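PDB 4B4O: epimerase family protein SDR39U1 from Homo sapiens, which probably acts as an NADP-dependent oxidoreductase of the short-chain dehydrogenase/reductase family and binds NADPH in a Rossmann-type fold. Local coordinates for residues R151-R156 and N209-V214; G158-R163 and I193-L198; A199-H204 and T275-S280; N216-S221 and V267-T272. The protein carries 3 engineered substitutions. One frame throughout, in Å; residues are numbered along the deposited sequence.

Interaction 1: residues R151-R156 and N209-V214; sequences RQVVVR and NHVHGV
Arg151 and Val214 bury nearly equal areas across this contact, 78 and 79 Å², and they do so by quite different means. Arg151 reaches over to residues 209-211: its CG turns away from the backbone N (chi1 -156°) and the chain bends at chi3, which carries the guanidinium beside the loop. There NH1 donates to Val211 O at 2.7 Å, in the carbonyl plane and on a lone pair, while Asn209 CA lies over one face of the group, 3.5 Å from NE. NH1 also bonds Ala205 O near the end of helix 195-207. A leucine here would probably leave both carbonyls without this donor and free the loop to shift. Val214 works through apolar shape: its CG1 stands over the face of the Arg156 guanidinium, toward its rim, 3.8 Å from Arg156 NE, while Glu140 forms a salt bridge with that same nitrogen. Between these two ends Gly213 sets the parallel register opposite Val153. Gly213 N donates to Gln152 O at 2.8 Å, and Gly213 O accepts from Val154 N at 2.9 Å. Its positive phi favours glycine. Beside this pair, Val153 CG2 meets Val211 CG1 at 4.0 Å. The main-chain ladder thus begins at Gly213 and continues past Val214, with Val154 also bonded to Leu215; before it begins, the Arg151 side chain, not the main chain, supplies the donor for Val211 O.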
loop_
_atom_site.group_PDB
_atom_site.type_symbol
_atom_site.label_atom_id
_atom_site.label_comp_id
_atom_site.label_asym_id
_atom_site.label_seq_id
_atom_site.Cartn_x
_atom_site.Cartn_y
_atom_site.Cartn_z
ATOM N N ARG A 151 3.747 19.870 -4.336
ATOM C CA ARG A 151 4.416 19.097 -3.296
ATOM C C ARG A 151 4.255 17.596 -3.581
ATOM O O ARG A 151 3.173 17.148 -3.925
ATOM C CB ARG A 151 3.793 19.464 -1.965
ATOM C CG ARG A 151 4.674 19.218 -0.768
ATOM C CD ARG A 151 4.167 19.985 0.437
ATOM N NE ARG A 151 2.719 19.875 0.612
ATOM C CZ ARG A 151 2.090 18.799 1.069
ATOM N NH1 ARG A 151 2.763 17.697 1.393
ATOM N NH2 ARG A 151 0.777 18.804 1.188
ATOM N N GLN A 152 5.346 16.836 -3.479
ATOM C CA GLN A 152 5.350 15.422 -3.881
ATOM C C GLN A 152 5.683 14.506 -2.717
ATOM O O GLN A 152 6.657 14.733 -1.985
ATOM C CB GLN A 152 6.338 15.170 -5.028
ATOM C CG GLN A 152 6.035 15.995 -6.263
ATOM C CD GLN A 152 6.811 15.603 -7.484
ATOM O OE1 GLN A 152 6.716 14.483 -8.006
ATOM N NE2 GLN A 152 7.549 16.557 -7.991
ATOM N N VAL A 153 4.864 13.471 -2.548
ATOM C CA VAL A 153 5.078 12.488 -1.497
ATOM C C VAL A 153 4.918 11.085 -2.091
ATOM O O VAL A 153 4.052 10.847 -2.923
ATOM C CB VAL A 153 4.090 12.660 -0.313
ATOM C CG1 VAL A 153 4.359 11.597 0.742
ATOM C CG2 VAL A 153 4.221 14.032 0.311
ATOM N N VAL A 154 5.773 10.163 -1.671
ATOM C CA VAL A 154 5.605 8.769 -2.024
ATOM C C VAL A 154 5.590 7.995 -0.724
ATOM O O VAL A 154 6.522 8.085 0.052
ATOM C CB VAL A 154 6.733 8.247 -2.930
ATOM C CG1 VAL A 154 6.632 6.745 -3.052
ATOM C CG2 VAL A 154 6.673 8.904 -4.296
ATOM N N VAL A 155 4.529 7.239 -0.495
ATOM C CA VAL A 155 4.424 6.380 0.677
ATOM C C VAL A 155 4.654 4.932 0.264
ATOM O O VAL A 155 3.839 4.334 -0.443
ATOM C CB VAL A 155 3.046 6.556 1.375
ATOM C CG1 VAL A 155 2.971 5.762 2.669
ATOM C CG2 VAL A 155 2.777 8.037 1.665
ATOM N N ARG A 156 5.787 4.376 0.667
ATOM C CA ARG A 156 6.078 2.974 0.413
ATOM C C ARG A 156 5.420 2.167 1.527
ATOM O O ARG A 156 5.857 2.199 2.682
ATOM C CB ARG A 156 7.581 2.724 0.407
ATOM C CG ARG A 156 8.297 3.286 -0.816
ATOM C CD ARG A 156 9.795 3.403 -0.595
ATOM N NE ARG A 156 10.473 3.994 -1.748
ATOM C CZ ARG A 156 11.749 4.333 -1.786
ATOM N NH1 ARG A 156 12.528 4.146 -0.730
ATOM N NH2 ARG A 156 12.253 4.840 -2.889
ATOM N N ASN A 209 1.769 20.792 4.931
ATOM C CA ASN A 209 2.576 21.233 3.801
ATOM C C ASN A 209 4.112 21.219 4.027
ATOM O O ASN A 209 4.850 21.656 3.160
ATOM C CB ASN A 209 2.089 22.598 3.266
ATOM C CG ASN A 209 2.446 23.738 4.175
ATOM O OD1 ASN A 209 3.136 23.542 5.187
ATOM N ND2 ASN A 209 1.991 24.949 3.823
ATOM N N HIS A 210 4.574 20.695 5.158
ATOM C CA HIS A 210 6.002 20.435 5.367
ATOM C C HIS A 210 6.412 19.036 4.938
ATOM O O HIS A 210 7.610 18.697 4.935
ATOM C CB HIS A 210 6.389 20.658 6.830
ATOM C CG HIS A 210 5.696 19.733 7.804
ATOM N ND1 HIS A 210 4.581 20.092 8.491
ATOM C CD2 HIS A 210 5.997 18.439 8.203
ATOM C CE1 HIS A 210 4.185 19.075 9.278
ATOM N NE2 HIS A 210 5.046 18.058 9.099
ATOM N N VAL A 211 5.444 18.199 4.580
ATOM C CA VAL A 211 5.720 16.807 4.268
ATOM C C VAL A 211 6.081 16.671 2.793
ATOM O O VAL A 211 5.319 17.081 1.942
ATOM C CB VAL A 211 4.500 15.917 4.602
ATOM C CG1 VAL A 211 4.791 14.455 4.262
ATOM C CG2 VAL A 211 4.118 16.108 6.070
ATOM N N HIS A 212 7.222 16.060 2.510
ATOM C CA HIS A 212 7.657 15.843 1.130
ATOM C C HIS A 212 8.490 14.585 1.046
ATOM O O HIS A 212 9.045 14.144 2.034
ATOM C CB HIS A 212 8.464 17.044 0.633
ATOM C CG HIS A 212 9.674 17.339 1.487
ATOM N ND1 HIS A 212 9.585 17.936 2.728
ATOM C CD2 HIS A 212 11.046 17.020 1.286
ATOM C CE1 HIS A 212 10.844 18.004 3.289
ATOM N NE2 HIS A 212 11.738 17.455 2.401
ATOM N N GLY A 213 8.570 13.982 -0.133
ATOM C CA GLY A 213 9.481 12.862 -0.364
ATOM C C GLY A 213 8.952 11.523 0.069
ATOM O O GLY A 213 7.752 11.285 0.106
ATOM N N VAL A 214 9.876 10.626 0.370
ATOM C CA VAL A 214 9.540 9.235 0.635
ATOM C C VAL A 214 9.238 9.033 2.111
ATOM O O VAL A 214 9.996 9.482 2.965
ATOM C CB VAL A 214 10.672 8.272 0.285
ATOM C CG1 VAL A 214 10.287 6.886 0.765
ATOM C CG2 VAL A 214 10.938 8.285 -1.204
#

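Interaction 2: residues G158-R163 and I193-L198; sequences GVVLGR and IHIGDL. With NDP (NADPH dihydro-nicotinamide-adenine-dinucleotide phosphate), chain I.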
loop_
_atom_site.group_PDB
_atom_site.type_symbol
_atom_site.label_atom_id
_atom_site.label_comp_id
_atom_site.label_asym_id
_atom_site.label_seq_id
_atom_site.Cartn_x
_atom_site.Cartn_y
_atom_site.Cartn_z
ATOM N N GLY A 158 3.877 -1.137 3.686
ATOM C CA GLY A 158 3.942 -2.552 4.039
ATOM C C GLY A 158 2.578 -3.187 3.835
ATOM O O GLY A 158 1.734 -2.632 3.150
ATOM N N VAL A 159 2.386 -4.381 4.388
ATOM C CA VAL A 159 1.151 -5.123 4.237
ATOM C C VAL A 159 0.089 -4.401 5.034
ATOM O O VAL A 159 0.267 -4.140 6.228
ATOM C CB VAL A 159 1.286 -6.550 4.787
ATOM C CG1 VAL A 159 0.193 -7.455 4.188
ATOM C CG2 VAL A 159 2.686 -7.064 4.444
ATOM N N VAL A 160 -1.014 -4.077 4.361
ATOM C CA VAL A 160 -2.046 -3.245 4.941
ATOM C C VAL A 160 -3.075 -4.160 5.560
ATOM O O VAL A 160 -3.757 -4.891 4.855
ATOM C CB VAL A 160 -2.708 -2.357 3.883
ATOM C CG1 VAL A 160 -3.648 -1.398 4.582
ATOM C CG2 VAL A 160 -1.655 -1.687 2.988
ATOM N N LEU A 161 -3.155 -4.150 6.893
ATOM C CA LEU A 161 -4.040 -5.057 7.608
ATOM C C LEU A 161 -5.337 -4.329 7.995
ATOM O O LEU A 161 -5.294 -3.267 8.600
ATOM C CB LEU A 161 -3.334 -5.619 8.847
ATOM C CG LEU A 161 -1.916 -6.197 8.657
ATOM C CD1 LEU A 161 -1.284 -6.668 9.968
ATOM C CD2 LEU A 161 -1.909 -7.314 7.623
ATOM N N GLY A 162 -6.476 -4.888 7.620
ATOM C CA GLY A 162 -7.740 -4.272 7.945
ATOM C C GLY A 162 -8.936 -5.158 7.667
ATOM O O GLY A 162 -8.841 -6.142 6.905
ATOM N N ARG A 163 -10.072 -4.803 8.265
ATOM C CA ARG A 163 -11.341 -5.489 7.977
ATOM C C ARG A 163 -11.720 -5.158 6.530
ATOM O O ARG A 163 -11.402 -4.068 6.002
ATOM C CB ARG A 163 -12.480 -5.089 8.959
ATOM N N ILE A 193 1.142 -2.467 8.317
ATOM C CA ILE A 193 0.519 -1.252 8.838
ATOM C C ILE A 193 -0.987 -1.472 8.920
ATOM O O ILE A 193 -1.571 -2.173 8.089
ATOM C CB ILE A 193 0.818 -0.024 7.948
ATOM C CG1 ILE A 193 0.385 1.272 8.635
ATOM C CG2 ILE A 193 0.157 -0.133 6.561
ATOM C CD1 ILE A 193 0.919 2.514 7.942
ATOM N N HIS A 194 -1.614 -0.908 9.945
ATOM C CA HIS A 194 -3.055 -0.948 10.052
ATOM C C HIS A 194 -3.623 -0.001 9.031
ATOM O O HIS A 194 -3.096 1.085 8.817
ATOM C CB HIS A 194 -3.506 -0.570 11.444
ATOM C CG HIS A 194 -4.973 -0.807 11.684
ATOM N ND1 HIS A 194 -5.922 0.059 11.277
ATOM C CD2 HIS A 194 -5.642 -1.864 12.288
ATOM C CE1 HIS A 194 -7.128 -0.409 11.630
ATOM N NE2 HIS A 194 -6.957 -1.586 12.242
ATOM N N ILE A 195 -4.699 -0.420 8.376
ATOM C CA ILE A 195 -5.294 0.387 7.327
ATOM C C ILE A 195 -5.603 1.795 7.801
ATOM O O ILE A 195 -5.475 2.734 7.042
ATOM C CB ILE A 195 -6.590 -0.231 6.740
ATOM C CG1 ILE A 195 -7.063 0.641 5.558
ATOM C CG2 ILE A 195 -7.678 -0.343 7.824
ATOM C CD1 ILE A 195 -7.443 -0.076 4.310
ATOM N N GLY A 196 -6.021 1.948 9.049
ATOM C CA GLY A 196 -6.297 3.273 9.590
ATOM C C GLY A 196 -5.075 4.163 9.607
ATOM O O GLY A 196 -5.189 5.371 9.436
ATOM N N ASP A 197 -3.911 3.565 9.818
ATOM C CA ASP A 197 -2.664 4.325 9.882
ATOM C C ASP A 197 -2.094 4.633 8.503
ATOM O O ASP A 197 -1.458 5.669 8.323
ATOM C CB ASP A 197 -1.634 3.608 10.755
ATOM C CG ASP A 197 -1.862 3.844 12.234
ATOM O OD1 ASP A 197 -2.173 4.994 12.613
ATOM O OD2 ASP A 197 -1.721 2.869 13.019
ATOM N N LEU A 198 -2.316 3.771 7.515
ATOM C CA LEU A 198 -1.944 4.141 6.147
ATOM C C LEU A 198 -2.820 5.293 5.682
ATOM O O LEU A 198 -2.332 6.257 5.136
ATOM C CB LEU A 198 -2.028 2.958 5.162
ATOM C CG LEU A 198 -1.539 3.318 3.748
ATOM C CD1 LEU A 198 -0.122 3.840 3.796
ATOM C CD2 LEU A 198 -1.607 2.107 2.841
HETATM P PA NDP I . -7.115 -2.698 -4.511
HETATM O O1A NDP I . -6.882 -3.860 -5.508
HETATM O O2A NDP I . -8.198 -2.815 -3.418
HETATM O O5B NDP I . -7.550 -1.317 -5.262
HETATM C C5B NDP I . -7.017 -1.112 -6.567
HETATM C C4B NDP I . -7.963 -0.215 -7.324
HETATM O O4B NDP I . -7.306 0.153 -8.536
HETATM C C3B NDP I . -9.269 -0.933 -7.677
HETATM O O3B NDP I . -10.393 -0.529 -6.845
HETATM C C2B NDP I . -9.525 -0.545 -9.126
HETATM O O2B NDP I . -10.402 0.566 -9.232
HETATM C C1B NDP I . -8.191 -0.077 -9.622
HETATM N N9A NDP I . -7.658 -1.165 -10.444
HETATM C C8A NDP I . -7.612 -2.521 -10.235
HETATM N N7A NDP I . -7.049 -3.134 -11.361
HETATM C C5A NDP I . -6.760 -2.153 -12.257
HETATM C C6A NDP I . -6.169 -2.050 -13.595
HETATM N N6A NDP I . -5.715 -3.137 -14.252
HETATM N N1A NDP I . -6.064 -0.831 -14.165
HETATM C C2A NDP I . -6.520 0.274 -13.509
HETATM N N3A NDP I . -7.049 0.268 -12.268
HETATM C C4A NDP I . -7.165 -0.879 -11.638
HETATM O O3 NDP I . -5.625 -2.470 -3.922
HETATM P PN NDP I . -5.319 -1.792 -2.492
HETATM O O1N NDP I . -6.405 -0.771 -2.192
HETATM O O2N NDP I . -5.074 -2.866 -1.475
HETATM O O5D NDP I . -3.879 -1.045 -2.776
HETATM C C5D NDP I . -3.934 0.043 -3.728
HETATM C C4D NDP I . -2.565 0.377 -4.284
HETATM O O4D NDP I . -1.678 0.289 -3.176
HETATM C C3D NDP I . -2.030 -0.619 -5.332
HETATM O O3D NDP I . -1.307 0.090 -6.389
HETATM C C2D NDP I . -1.133 -1.562 -4.523
HETATM O O2D NDP I . 0.051 -2.068 -5.153
HETATM C C1D NDP I . -0.632 -0.649 -3.436
HETATM N N1N NDP I . -0.224 -1.361 -2.211
HETATM C C2N NDP I . -1.079 -2.143 -1.538
HETATM C C3N NDP I . -0.685 -2.801 -0.394
HETATM C C7N NDP I . -1.676 -3.644 0.321
HETATM O O7N NDP I . -2.865 -3.476 0.061
HETATM N N7N NDP I . -1.286 -4.547 1.216
HETATM C C4N NDP I . 0.684 -2.629 0.167
HETATM C C5N NDP I . 1.527 -1.748 -0.632
HETATM C C6N NDP I . 1.035 -1.151 -1.778
HETATM P P2B NDP I . -11.589 0.552 -10.387
HETATM O O1X NDP I . -10.900 0.869 -11.698
HETATM O O2X NDP I . -12.234 -0.866 -10.373
HETATM O O3X NDP I . -12.415 1.725 -9.805
#
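Three backbone bonds stitch residues 159-161 to residues 193-195 in parallel register. Ile193 N donates to Val159 O at 2.8 Å, Leu161 N to Ile193 O over the same length and almost straight (N-H...O 170°), and Ile195 N to Leu161 O at 2.9 Å. The last bond lies where the strand has already given way to helix 195-207. Apolar contacts form on the side of the sheet that carries Val160 and Ile193. Val160 CG1 rests against Ile195 CB at 3.8 Å, whereas CG2, placed beside the backbone N, meets Leu198 CD2. Val160 CG2 also faces the carboxamide of NADPH, 3.3 Å from NDP C7N. Next to it, Gly158 O lies 3.2 Å from nicotinamide C4N. His194 is the N-cap residue: with CG anti to the backbone N (chi1 -171°), the ring is carried alongside the helix start, where ND1 accepts from Gly196 N at 2.9 Å, while Leu161 O sits over one face of the ring. NE2 bonds Glu290 of helix 284-293. An alanine in its place would probably leave Gly196 N without its cap and Glu290 without this partner. The contact closes the beta-alpha-beta unit of strand 151-161, helix 166-176 and strand 192-194. Its chemistry implies a division of labour: main-chain bonds fix the strand, the imidazole caps the first turn of the following helix, and the valine, an NADP(+)-binding residue, gives the nicotinamide end an apolar wall.

Interaction 3: residues A199-H204 and T275-S280; sequences AGILTH and TGYQYS
Thr275 O is gripped by two imidazoles: His204 NE2 donates to it at 2.8 Å across the contact, and His210 NE2 bonds it from just beyond helix 195-207. The His204 bond is nearly straight (171°) and lies in the plane of that ring, although it meets the carbonyl from above its plane. His204 gets there because its CG is anti to the backbone N (chi1 -170°), which sends the ring outward from the helix past Thr275. The turn itself is held by Thr275 OG1, which accepts from Tyr277 N at 3.3 Å in an ST turn and also bonds Thr272 O. Tyr277 then lays its ring on the helix. Ile201 CG1 makes a CH-pi contact with one face, 3.9 Å from the centroid and 20° off the normal. CE1 of the same ring packs against the Gly200 backbone, where a beta carbon would run into the phenol oxygen. That oxygen bonds Asp197 OD1 one turn earlier. Farther along, Tyr279 OH comes within 3.9 Å of Ile201 CD1. Here the loop between helices 270-274 and 284-293, in the DUF1731 region, packs its ST turn and Tyr277 against helix 195-207, a sheet-flanking helix of the Rossmann fold.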
loop_
_atom_site.group_PDB
_atom_site.type_symbol
_atom_site.label_atom_id
_atom_site.label_comp_id
_atom_site.label_asym_id
_atom_site.label_seq_id
_atom_site.Cartn_x
_atom_site.Cartn_y
_atom_site.Cartn_z
ATOM N N ALA A 199 -4.115 5.166 5.930
ATOM C CA ALA A 199 -5.073 6.207 5.638
ATOM C C ALA A 199 -4.681 7.527 6.314
ATOM O O ALA A 199 -4.773 8.610 5.719
ATOM C CB ALA A 199 -6.455 5.747 6.093
ATOM N N GLY A 200 -4.227 7.415 7.564
ATOM C CA GLY A 200 -3.772 8.565 8.351
ATOM C C GLY A 200 -2.505 9.246 7.825
ATOM O O GLY A 200 -2.444 10.473 7.738
ATOM N N ILE A 201 -1.512 8.437 7.454
ATOM C CA ILE A 201 -0.283 8.952 6.878
ATOM C C ILE A 201 -0.578 9.683 5.580
ATOM O O ILE A 201 -0.121 10.788 5.368
ATOM C CB ILE A 201 0.728 7.829 6.610
ATOM C CG1 ILE A 201 1.285 7.289 7.936
ATOM C CG2 ILE A 201 1.849 8.332 5.724
ATOM C CD1 ILE A 201 1.930 5.924 7.772
ATOM N N LEU A 202 -1.356 9.060 4.719
ATOM C CA LEU A 202 -1.723 9.659 3.451
ATOM C C LEU A 202 -2.433 10.994 3.665
ATOM O O LEU A 202 -2.145 11.975 2.997
ATOM C CB LEU A 202 -2.620 8.706 2.655
ATOM C CG LEU A 202 -1.964 7.448 2.107
ATOM C CD1 LEU A 202 -3.045 6.501 1.611
ATOM C CD2 LEU A 202 -0.946 7.810 1.052
ATOM N N THR A 203 -3.369 11.018 4.602
ATOM C CA THR A 203 -4.087 12.236 4.934
ATOM C C THR A 203 -3.157 13.310 5.473
ATOM O O THR A 203 -3.306 14.482 5.159
ATOM C CB THR A 203 -5.194 11.938 5.940
ATOM O OG1 THR A 203 -6.125 11.045 5.329
ATOM C CG2 THR A 203 -5.936 13.207 6.343
ATOM N N HIS A 204 -2.229 12.911 6.319
ATOM C CA HIS A 204 -1.279 13.842 6.855
ATOM C C HIS A 204 -0.418 14.405 5.744
ATOM O O HIS A 204 -0.071 15.593 5.764
ATOM C CB HIS A 204 -0.450 13.145 7.929
ATOM C CG HIS A 204 0.405 14.075 8.729
ATOM N ND1 HIS A 204 -0.104 15.072 9.432
ATOM C CD2 HIS A 204 1.779 14.119 8.919
ATOM C CE1 HIS A 204 0.883 15.734 10.045
ATOM N NE2 HIS A 204 2.037 15.139 9.733
ATOM N N THR A 275 7.536 13.460 10.344
ATOM C CA THR A 275 6.485 14.355 9.835
ATOM C C THR A 275 5.538 14.813 10.928
ATOM O O THR A 275 4.660 15.642 10.687
ATOM C CB THR A 275 5.589 13.705 8.739
ATOM O OG1 THR A 275 4.767 12.689 9.327
ATOM C CG2 THR A 275 6.390 13.123 7.569
ATOM N N GLY A 276 5.676 14.260 12.126
ATOM C CA GLY A 276 4.746 14.553 13.215
ATOM C C GLY A 276 3.542 13.609 13.279
ATOM O O GLY A 276 2.763 13.688 14.218
ATOM N N TYR A 277 3.407 12.700 12.307
ATOM C CA TYR A 277 2.321 11.723 12.317
ATOM C C TYR A 277 2.413 10.802 13.525
ATOM O O TYR A 277 3.491 10.365 13.896
ATOM C CB TYR A 277 2.281 10.850 11.060
ATOM C CG TYR A 277 1.092 9.890 11.083
ATOM C CD1 TYR A 277 -0.209 10.353 10.826
ATOM C CD2 TYR A 277 1.256 8.542 11.405
ATOM C CE1 TYR A 277 -1.296 9.508 10.869
ATOM C CE2 TYR A 277 0.166 7.692 11.459
ATOM C CZ TYR A 277 -1.105 8.184 11.196
ATOM O OH TYR A 277 -2.172 7.341 11.260
ATOM N N GLN A 278 1.249 10.507 14.108
ATOM C CA GLN A 278 1.158 9.702 15.316
ATOM C C GLN A 278 0.214 8.527 15.109
ATOM O O GLN A 278 -0.942 8.700 14.771
ATOM C CB GLN A 278 0.716 10.577 16.470
ATOM C CG GLN A 278 1.792 11.595 16.825
ATOM C CD GLN A 278 1.508 12.414 18.069
ATOM O OE1 GLN A 278 0.526 13.143 18.117
ATOM N NE2 GLN A 278 2.376 12.310 19.080
ATOM N N TYR A 279 0.747 7.325 15.297
ATOM C CA TYR A 279 0.056 6.084 14.940
ATOM C C TYR A 279 -1.056 5.743 15.918
ATOM O O TYR A 279 -0.892 5.892 17.127
ATOM C CB TYR A 279 1.042 4.917 14.906
ATOM C CG TYR A 279 1.961 4.902 13.715
ATOM C CD1 TYR A 279 3.107 5.683 13.683
ATOM C CD2 TYR A 279 1.682 4.120 12.617
ATOM C CE1 TYR A 279 3.964 5.671 12.602
ATOM C CE2 TYR A 279 2.525 4.110 11.522
ATOM C CZ TYR A 279 3.669 4.894 11.527
ATOM O OH TYR A 279 4.520 4.868 10.445
ATOM N N SER A 280 -2.197 5.314 15.376
ATOM C CA SER A 280 -3.309 4.803 16.191
ATOM C C SER A 280 -3.059 3.371 16.645
ATOM O O SER A 280 -3.497 2.962 17.718
ATOM C CB SER A 280 -4.609 4.858 15.407
ATOM O OG SER A 280 -4.981 6.195 15.194
#

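Interaction 4: residues N216-S221 and V267-T272; sequences NGVAPS and VIPRRT. Engineered in segment 267-272: Arg270 (natural residue Gln).
The ring of Pro269 wedges into a notch shaped by residues 216-220. Its CB lies 3.6 Å from Asn216 O and 4.0 Å from Val218 CG2, while CG rests against Pro220 CB at the outer rim. A second bump, Val267 CG1, packs against the carboxamide of Asn216 and against Val218 CG2 (4.0 Å). Val218 CG2 thus touches both the valine and the proline. Polar bonds pin this fit on either side of Pro269 in the sequence. Asn216 ND2 donates to Ile268 O at 2.9 Å, in the plane of its own amide but above that of the carbonyl, and its OD1 bonds Tyr112 OH. Thr272 OG1 donates to Asn216 O at 2.7 Å. At the far end a water joins Ser221 O to Val267 O. Pro269 is also the centre of an inverse gamma turn. The contact thereby docks the start of helix 270-274 of the DUF1731 region, with Pro269 at its N-cap, on the end of strand 213-217 in the Rossmann-type sheet.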
loop_
_atom_site.group_PDB
_atom_site.type_symbol
_atom_site.label_atom_id
_atom_site.label_comp_id
_atom_site.label_asym_id
_atom_site.label_seq_id
_atom_site.Cartn_x
_atom_site.Cartn_y
_atom_site.Cartn_z
ATOM N N ASN A 216 7.888 5.783 4.756
ATOM C CA ASN A 216 7.646 4.344 4.862
ATOM C C ASN A 216 6.338 4.136 5.565
ATOM O O ASN A 216 6.185 4.527 6.722
ATOM C CB ASN A 216 8.779 3.617 5.600
ATOM C CG ASN A 216 10.004 3.396 4.733
ATOM O OD1 ASN A 216 9.900 3.242 3.507
ATOM N ND2 ASN A 216 11.177 3.379 5.361
ATOM N N GLY A 217 5.381 3.567 4.845
ATOM C CA GLY A 217 4.057 3.296 5.385
ATOM C C GLY A 217 3.990 1.985 6.154
ATOM O O GLY A 217 3.342 1.021 5.717
ATOM N N VAL A 218 4.709 1.953 7.273
ATOM C CA VAL A 218 4.798 0.778 8.144
ATOM C C VAL A 218 4.658 1.198 9.593
ATOM O O VAL A 218 5.013 2.335 9.949
ATOM C CB VAL A 218 6.110 0.002 7.943
ATOM C CG1 VAL A 218 6.155 -0.495 6.512
ATOM C CG2 VAL A 218 7.348 0.838 8.272
ATOM N N ALA A 219 4.082 0.314 10.404
ATOM C CA ALA A 219 3.998 0.542 11.843
ATOM C C ALA A 219 5.415 0.436 12.344
ATOM O O ALA A 219 6.216 -0.295 11.767
ATOM C CB ALA A 219 3.117 -0.491 12.530
ATOM N N PRO A 220 5.760 1.183 13.386
ATOM C CA PRO A 220 7.118 1.091 13.923
ATOM C C PRO A 220 7.211 -0.176 14.746
ATOM O O PRO A 220 7.241 -0.127 15.967
ATOM C CB PRO A 220 7.236 2.339 14.798
ATOM C CG PRO A 220 5.829 2.585 15.258
ATOM C CD PRO A 220 4.916 2.111 14.157
ATOM N N SER A 221 7.255 -1.307 14.060
ATOM C CA SER A 221 7.200 -2.606 14.704
ATOM C C SER A 221 8.298 -3.480 14.125
ATOM O O SER A 221 8.832 -3.188 13.059
ATOM C CB SER A 221 5.815 -3.225 14.461
ATOM O OG SER A 221 5.774 -4.617 14.695
ATOM N N VAL A 267 11.863 -2.659 8.033
ATOM C CA VAL A 267 11.711 -1.293 7.566
ATOM C C VAL A 267 11.348 -0.384 8.738
ATOM O O VAL A 267 10.332 -0.587 9.392
ATOM C CB VAL A 267 10.661 -1.173 6.426
ATOM C CG1 VAL A 267 10.575 0.267 5.942
ATOM C CG2 VAL A 267 11.033 -2.075 5.247
ATOM N N ILE A 268 12.142 0.678 8.916
ATOM C CA ILE A 268 11.855 1.731 9.886
ATOM C C ILE A 268 11.181 2.948 9.229
ATOM O O ILE A 268 11.622 3.437 8.194
ATOM C CB ILE A 268 13.138 2.176 10.569
ATOM C CG1 ILE A 268 13.770 0.971 11.259
ATOM C CG2 ILE A 268 12.848 3.302 11.534
ATOM C CD1 ILE A 268 15.235 1.191 11.622
ATOM N N PRO A 269 10.110 3.452 9.853
ATOM C CA PRO A 269 9.432 4.637 9.367
ATOM C C PRO A 269 10.028 5.880 10.004
ATOM O O PRO A 269 9.355 6.571 10.775
ATOM C CB PRO A 269 7.996 4.411 9.831
ATOM C CG PRO A 269 8.133 3.664 11.114
ATOM C CD PRO A 269 9.446 2.916 11.056
ATOM N N ARG A 270 11.287 6.157 9.682
ATOM C CA ARG A 270 12.003 7.274 10.308
ATOM C C ARG A 270 11.412 8.606 9.867
ATOM O O ARG A 270 11.000 9.419 10.687
ATOM C CB ARG A 270 13.505 7.243 9.993
ATOM C CG ARG A 270 14.269 8.216 10.855
ATOM C CD ARG A 270 15.782 8.162 10.860
ATOM N NE ARG A 270 16.313 6.948 10.295
ATOM C CZ ARG A 270 16.490 5.797 10.973
ATOM N NH1 ARG A 270 16.116 5.656 12.237
ATOM N NH2 ARG A 270 17.025 4.756 10.351
ATOM N N ARG A 271 11.345 8.788 8.556
ATOM C CA ARG A 271 10.818 10.012 7.990
ATOM C C ARG A 271 9.327 10.173 8.269
ATOM O O ARG A 271 8.845 11.286 8.462
ATOM C CB ARG A 271 11.171 10.110 6.496
ATOM C CG ARG A 271 12.646 10.429 6.318
ATOM C CD ARG A 271 13.088 10.808 4.924
ATOM N NE ARG A 271 12.005 11.338 4.115
ATOM C CZ ARG A 271 11.625 12.604 4.045
ATOM N NH1 ARG A 271 12.221 13.544 4.748
ATOM N NH2 ARG A 271 10.615 12.928 3.261
ATOM N N THR A 272 8.603 9.061 8.309
ATOM C CA THR A 272 7.182 9.103 8.594
ATOM C C THR A 272 6.983 9.706 9.986
ATOM O O THR A 272 6.157 10.590 10.169
ATOM C CB THR A 272 6.530 7.709 8.536
ATOM O OG1 THR A 272 6.847 7.068 7.300
ATOM C CG2 THR A 272 5.026 7.805 8.659
HETATM O O HOH W 1 9.936 -0.739 11.958
#

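How the interactions relate
Strand 151-161 runs through the set: it pairs with strand 213-217 in interaction 1 and with strand 192-194 in interaction 2, whose centres lie 19 Å apart. Helix 195-207 starts in interaction 2 and carries interaction 3, their centres about 12 Å apart; strand 213-217 passes from interaction 1 into interaction 4. Along the chain, interaction 2 falls between the segments of interaction 1, interaction 4 between those of interaction 3, and interactions 1 and 3 interleave. Interactions 3 and 4, with centres 11 Å apart, bring in the DUF1731 region. Together they tie that later region to the Rossmann-type sheet, with interaction 2 at the NADPH.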